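PDB 2P14: heterodimeric restriction endonuclease R.BspD6I small subunit from Bacillus sp., which acts as the catalytic subunit of a heterodimeric type IIS restriction endonuclease, probably cleaving DNA in complex with a site-specific nickase subunit. Local coordinates for residues F68-E73 with N155-I160; E96-G101 with S127-P132. One frame throughout, in Å; residues are numbered along the deposited sequence.

Contact 1. Residues F68-E73 with N155-I160; sequences FSILIE and NKLKEI
Phe68 and Lys158 carry most of this contact: the aliphatic part of the lysine lies over one face of the phenyl ring. The geometry is that of a CH-pi contact, with Lys158 CB 3.7 Å from the centroid of the Phe68 ring and only 15° off its normal. The methylenes then follow the ring back toward its attachment, until Lys158 CD stands 3.6 Å from Phe68 CG, so the two side chains run past each other in opposite directions. Extended torsions at chi1 and chi2 of Lys158 (CG anti to the backbone N, chi1 -171°) keep the chain close to the ring, and the bend at chi3 (95°) carries the ammonium group off to a salt bridge with Glu103. One face of the ring is thus covered by the aliphatic stem, while the charge is paired away from it.

Leu157 adds a smaller, purely apolar contact, its CD2 methyl meeting CD1 of Ile70 at 3.6 Å. Tyr65 is a further ring neighbour of Phe68.

With 225 Å² buried in all, the contact joins helix 154-165 to Phe68 and strand 69-75, the middle strand of the five-stranded mixed sheet. Ile70 rests against Val63 and Leu107 on the two flanking strands, and Leu157 packs against Leu141 of helix 135-146.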
loop_
_atom_site.group_PDB
_atom_site.type_symbol
_atom_site.label_atom_id
_atom_site.label_comp_id
_atom_site.label_asym_id
_atom_site.label_seq_id
_atom_site.Cartn_x
_atom_site.Cartn_y
_atom_site.Cartn_z
ATOM N N PHE A 68 -8.873 4.476 12.034
ATOM C CA PHE A 68 -7.893 3.455 11.655
ATOM C C PHE A 68 -6.798 4.118 10.866
ATOM O O PHE A 68 -6.969 5.260 10.407
ATOM C CB PHE A 68 -8.530 2.343 10.800
ATOM C CG PHE A 68 -8.854 2.764 9.384
ATOM C CD1 PHE A 68 -8.089 2.313 8.301
ATOM C CD2 PHE A 68 -9.925 3.628 9.122
ATOM C CE1 PHE A 68 -8.391 2.710 6.976
ATOM C CE2 PHE A 68 -10.221 4.037 7.803
ATOM C CZ PHE A 68 -9.465 3.588 6.734
ATOM N N SER A 69 -5.690 3.388 10.716
ATOM C CA SER A 69 -4.546 3.863 9.946
ATOM C C SER A 69 -4.197 2.870 8.835
ATOM O O SER A 69 -4.501 1.674 8.945
ATOM C CB SER A 69 -3.353 4.057 10.887
ATOM O OG SER A 69 -3.711 5.039 11.847
ATOM N N ILE A 70 -3.510 3.374 7.812
ATOM C CA ILE A 70 -2.940 2.515 6.780
ATOM C C ILE A 70 -1.473 2.843 6.653
ATOM O O ILE A 70 -1.117 4.014 6.504
ATOM C CB ILE A 70 -3.574 2.692 5.389
ATOM C CG1 ILE A 70 -5.108 2.645 5.441
ATOM C CG2 ILE A 70 -3.068 1.614 4.434
ATOM C CD1 ILE A 70 -5.743 3.027 4.099
ATOM N N LEU A 71 -0.655 1.808 6.804
ATOM C CA LEU A 71 0.782 1.945 6.518
ATOM C C LEU A 71 0.901 1.520 5.070
ATOM O O LEU A 71 0.465 0.437 4.700
ATOM C CB LEU A 71 1.607 1.022 7.392
ATOM C CG LEU A 71 1.849 1.427 8.842
ATOM C CD1 LEU A 71 0.516 1.336 9.603
ATOM C CD2 LEU A 71 2.860 0.542 9.486
ATOM N N ILE A 72 1.524 2.346 4.233
ATOM C CA ILE A 72 1.641 2.028 2.830
ATOM C C ILE A 72 3.117 1.770 2.513
ATOM O O ILE A 72 4.002 2.605 2.819
ATOM C CB ILE A 72 1.063 3.128 1.939
ATOM C CG1 ILE A 72 -0.428 3.369 2.282
ATOM C CG2 ILE A 72 1.169 2.703 0.493
ATOM C CD1 ILE A 72 -0.709 4.772 2.648
ATOM N N GLU A 73 3.376 0.582 1.975
ATOM C CA GLU A 73 4.730 0.113 1.654
ATOM C C GLU A 73 4.776 -0.087 0.143
ATOM O O GLU A 73 3.963 -0.809 -0.377
ATOM C CB GLU A 73 5.048 -1.191 2.383
ATOM C CG GLU A 73 4.813 -1.107 3.892
ATOM C CD GLU A 73 5.903 -0.424 4.664
ATOM O OE1 GLU A 73 6.752 0.339 4.115
ATOM O OE2 GLU A 73 5.900 -0.630 5.876
ATOM N N ASN A 155 -13.885 5.251 5.824
ATOM C CA ASN A 155 -14.480 4.042 6.371
ATOM C C ASN A 155 -14.894 3.021 5.315
ATOM O O ASN A 155 -14.884 1.817 5.588
ATOM C CB ASN A 155 -15.657 4.393 7.281
ATOM C CG ASN A 155 -15.271 5.393 8.341
ATOM O OD1 ASN A 155 -15.840 6.505 8.432
ATOM N ND2 ASN A 155 -14.290 5.024 9.152
ATOM N N LYS A 156 -15.254 3.510 4.121
ATOM C CA LYS A 156 -15.514 2.628 2.999
ATOM C C LYS A 156 -14.214 1.947 2.554
ATOM O O LYS A 156 -14.218 0.740 2.231
ATOM C CB LYS A 156 -16.188 3.388 1.850
ATOM C CG LYS A 156 -16.506 2.524 0.634
ATOM C CD LYS A 156 -17.157 3.313 -0.498
ATOM C CE LYS A 156 -17.413 2.378 -1.680
ATOM N NZ LYS A 156 -18.310 2.985 -2.734
ATOM N N LEU A 157 -13.117 2.694 2.523
ATOM C CA LEU A 157 -11.829 2.102 2.217
ATOM C C LEU A 157 -11.469 1.037 3.260
ATOM O O LEU A 157 -10.972 -0.040 2.905
ATOM C CB LEU A 157 -10.732 3.174 2.113
ATOM C CG LEU A 157 -9.309 2.659 1.824
ATOM C CD1 LEU A 157 -9.289 1.774 0.576
ATOM C CD2 LEU A 157 -8.355 3.851 1.687
ATOM N N LYS A 158 -11.711 1.316 4.549
ATOM C CA LYS A 158 -11.453 0.285 5.568
ATOM C C LYS A 158 -12.260 -1.004 5.284
ATOM O O LYS A 158 -11.711 -2.120 5.362
ATOM C CB LYS A 158 -11.753 0.820 6.981
ATOM C CG LYS A 158 -11.267 -0.178 8.058
ATOM C CD LYS A 158 -11.454 0.299 9.482
ATOM C CE LYS A 158 -12.780 -0.267 9.996
ATOM N NZ LYS A 158 -13.018 0.113 11.414
ATOM N N GLU A 159 -13.552 -0.859 4.972
ATOM C CA GLU A 159 -14.370 -2.048 4.680
ATOM C C GLU A 159 -13.826 -2.848 3.493
ATOM O O GLU A 159 -13.817 -4.091 3.508
ATOM C CB GLU A 159 -15.822 -1.650 4.427
ATOM C CG GLU A 159 -16.578 -1.234 5.679
ATOM C CD GLU A 159 -18.024 -0.913 5.368
ATOM O OE1 GLU A 159 -18.380 -0.902 4.165
ATOM O OE2 GLU A 159 -18.799 -0.675 6.327
ATOM N N ILE A 160 -13.358 -2.137 2.466
ATOM C CA ILE A 160 -12.822 -2.799 1.278
ATOM C C ILE A 160 -11.530 -3.545 1.638
ATOM O O ILE A 160 -11.346 -4.699 1.237
ATOM C CB ILE A 160 -12.580 -1.783 0.151
ATOM C CG1 ILE A 160 -13.907 -1.355 -0.473
ATOM C CG2 ILE A 160 -11.648 -2.338 -0.917
ATOM C CD1 ILE A 160 -13.828 0.011 -1.124
#

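Contact 2. Residues E96-G101 with S127-P132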
loop_
_atom_site.group_PDB
_atom_site.type_symbol
_atom_site.label_atom_id
_atom_site.label_comp_id
_atom_site.label_asym_id
_atom_site.label_seq_id
_atom_site.Cartn_x
_atom_site.Cartn_y
_atom_site.Cartn_z
ATOM N N GLU A 96 5.240 -2.822 14.912
ATOM C CA GLU A 96 5.621 -1.665 15.709
ATOM C C GLU A 96 4.484 -0.671 15.870
ATOM O O GLU A 96 4.208 -0.172 16.967
ATOM C CB GLU A 96 6.855 -1.008 15.096
ATOM C CG GLU A 96 8.101 -1.846 15.349
ATOM C CD GLU A 96 8.552 -1.835 16.815
ATOM O OE1 GLU A 96 8.289 -0.839 17.526
ATOM O OE2 GLU A 96 9.194 -2.826 17.240
ATOM N N TYR A 97 3.815 -0.362 14.758
ATOM C CA TYR A 97 2.726 0.594 14.831
ATOM C C TYR A 97 1.608 0.052 15.709
ATOM O O TYR A 97 0.973 0.820 16.460
ATOM C CB TYR A 97 2.179 0.909 13.425
ATOM C CG TYR A 97 1.172 2.035 13.449
ATOM C CD1 TYR A 97 1.583 3.368 13.411
ATOM C CD2 TYR A 97 -0.201 1.764 13.566
ATOM C CE1 TYR A 97 0.662 4.411 13.449
ATOM C CE2 TYR A 97 -1.131 2.771 13.608
ATOM C CZ TYR A 97 -0.709 4.101 13.553
ATOM O OH TYR A 97 -1.629 5.127 13.600
ATOM N N LYS A 98 1.325 -1.243 15.570
ATOM C CA LYS A 98 0.196 -1.857 16.310
ATOM C C LYS A 98 0.420 -1.842 17.822
ATOM O O LYS A 98 -0.540 -1.987 18.580
ATOM C CB LYS A 98 -0.083 -3.266 15.815
ATOM C CG LYS A 98 -0.657 -3.343 14.410
ATOM C CD LYS A 98 -2.038 -2.759 14.308
ATOM C CE LYS A 98 -3.104 -3.572 15.060
ATOM N NZ LYS A 98 -3.477 -4.862 14.412
ATOM N N LYS A 99 1.656 -1.656 18.265
ATOM C CA LYS A 99 1.919 -1.475 19.714
ATOM C C LYS A 99 1.106 -0.315 20.314
ATOM O O LYS A 99 0.855 -0.290 21.541
ATOM C CB LYS A 99 3.394 -1.248 19.999
ATOM C CG LYS A 99 4.248 -2.496 19.828
ATOM C CD LYS A 99 5.724 -2.150 19.971
ATOM C CE LYS A 99 6.659 -3.230 19.444
ATOM N NZ LYS A 99 6.172 -4.620 19.681
ATOM N N LYS A 100 0.680 0.618 19.464
ATOM C CA LYS A 100 -0.087 1.803 19.890
ATOM C C LYS A 100 -1.536 1.472 20.212
ATOM O O LYS A 100 -2.234 2.274 20.818
ATOM C CB LYS A 100 -0.053 2.901 18.813
ATOM C CG LYS A 100 1.346 3.373 18.438
ATOM C CD LYS A 100 1.309 4.185 17.136
ATOM C CE LYS A 100 2.674 4.705 16.753
ATOM N NZ LYS A 100 3.063 5.785 17.698
ATOM N N GLY A 101 -1.995 0.305 19.776
ATOM C CA GLY A 101 -3.385 -0.087 20.055
ATOM C C GLY A 101 -4.415 0.508 19.108
ATOM O O GLY A 101 -5.618 0.535 19.406
ATOM N N SER A 127 -3.332 -9.967 13.852
ATOM C CA SER A 127 -2.491 -8.957 14.474
ATOM C C SER A 127 -1.652 -8.151 13.475
ATOM O O SER A 127 -1.287 -7.016 13.768
ATOM C CB SER A 127 -1.590 -9.582 15.544
ATOM O OG SER A 127 -0.654 -10.461 14.964
ATOM N N GLU A 128 -1.405 -8.728 12.298
ATOM C CA GLU A 128 -0.527 -8.112 11.306
ATOM C C GLU A 128 -1.198 -8.141 9.912
ATOM O O GLU A 128 -0.677 -8.752 9.006
ATOM C CB GLU A 128 0.860 -8.807 11.318
ATOM C CG GLU A 128 1.559 -8.751 12.726
ATOM C CD GLU A 128 2.498 -9.919 13.041
ATOM O OE1 GLU A 128 2.898 -10.699 12.144
ATOM O OE2 GLU A 128 2.893 -10.071 14.224
ATOM N N PRO A 129 -2.369 -7.465 9.747
ATOM C CA PRO A 129 -3.071 -7.537 8.468
ATOM C C PRO A 129 -2.428 -6.707 7.355
ATOM O O PRO A 129 -2.350 -5.464 7.466
ATOM C CB PRO A 129 -4.474 -7.005 8.803
ATOM C CG PRO A 129 -4.245 -6.057 9.946
ATOM C CD PRO A 129 -3.109 -6.635 10.724
ATOM N N VAL A 130 -2.019 -7.416 6.297
ATOM C CA VAL A 130 -1.371 -6.796 5.154
ATOM C C VAL A 130 -2.182 -7.136 3.907
ATOM O O VAL A 130 -2.467 -8.323 3.631
ATOM C CB VAL A 130 0.091 -7.265 4.990
ATOM C CG1 VAL A 130 0.717 -6.536 3.790
ATOM C CG2 VAL A 130 0.925 -6.988 6.276
ATOM N N ILE A 131 -2.544 -6.117 3.135
ATOM C CA ILE A 131 -3.254 -6.366 1.884
ATOM C C ILE A 131 -2.347 -5.968 0.723
ATOM O O ILE A 131 -2.045 -4.777 0.555
ATOM C CB ILE A 131 -4.584 -5.590 1.791
ATOM C CG1 ILE A 131 -5.511 -5.907 2.975
ATOM C CG2 ILE A 131 -5.268 -5.940 0.475
ATOM C CD1 ILE A 131 -5.274 -5.018 4.215
ATOM N N PRO A 132 -1.928 -6.959 -0.086
ATOM C CA PRO A 132 -1.061 -6.682 -1.236
ATOM C C PRO A 132 -1.886 -6.339 -2.462
ATOM O O PRO A 132 -2.821 -7.090 -2.796
ATOM C CB PRO A 132 -0.332 -8.029 -1.467
ATOM C CG PRO A 132 -1.424 -9.053 -1.090
ATOM C CD PRO A 132 -2.249 -8.403 0.021
#
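Lys98 lies over the backbone carbonyl of Ser127, with its NZ also near CD of Pro129. The polar link is a hydrogen bond from Lys98 NZ to Ser127 O, 3.1 Å long. The C=O...N angle is 118°, and the donor stands 49° out of the carbonyl plane, so the ammonium group sits above the peptide instead of on a lone pair. The stem follows it there, with Lys98 CG 3.8 Å from Ser127 O. All four torsions of the lysine lie near -70°, coiling the chain so compactly that NZ comes back within reach of the same oxygen that CG approaches. Beyond the bond, Lys98 NZ is 4.1 Å from Pro129 CD, a loose van der Waals approach.

The backbone around Lys98 is tied by a type I turn from Lys98 to Gly101, closed by Gly101 N on Lys98 O at 3.0 Å. Gly101 has positive phi, where a CB would jam against the preceding carbonyl oxygen. On the other segment, Glu128 is bonded to Gln95, a second tie to helix 80-98.

A leucine in place of Lys98 would probably leave Ser127 O without this donor and remove one of the ties between residues 96-101 and the chain leading to strand 130-134.

Chemically, a single positive group meets a neutral backbone oxygen with only 95 Å² buried, which is consistent with a small, mainly polar tether between these two segments, beside the apolar packing of Pro129 and Val130 on helix 80-98.

The two contacts lie 11 Å apart between centres, and their helices flank opposite faces of the same mixed sheet: Ile70 points toward helix 154-165, whereas Leu71 CD1 packs 4.0 Å from Tyr97 CG of helix 80-98. A probable hydrogen bond, Ser69 OG to Tyr97 OH at 2.7 Å, links residues 68-73 to residues 96-101. Helix 80-98 is the crossover between parallel strands 69-75 and 104-110, and Ile131, in segment 127-132, touches helix 154-165. Glu73, with OE1 bonded to Asp60 N and OE2 to His93 ND1, occupies a position consistent with the acidic site of the PD-(D/E)XK family to which the protein is assigned; Lys98 NZ lies 13.4 Å from Glu73 OE2.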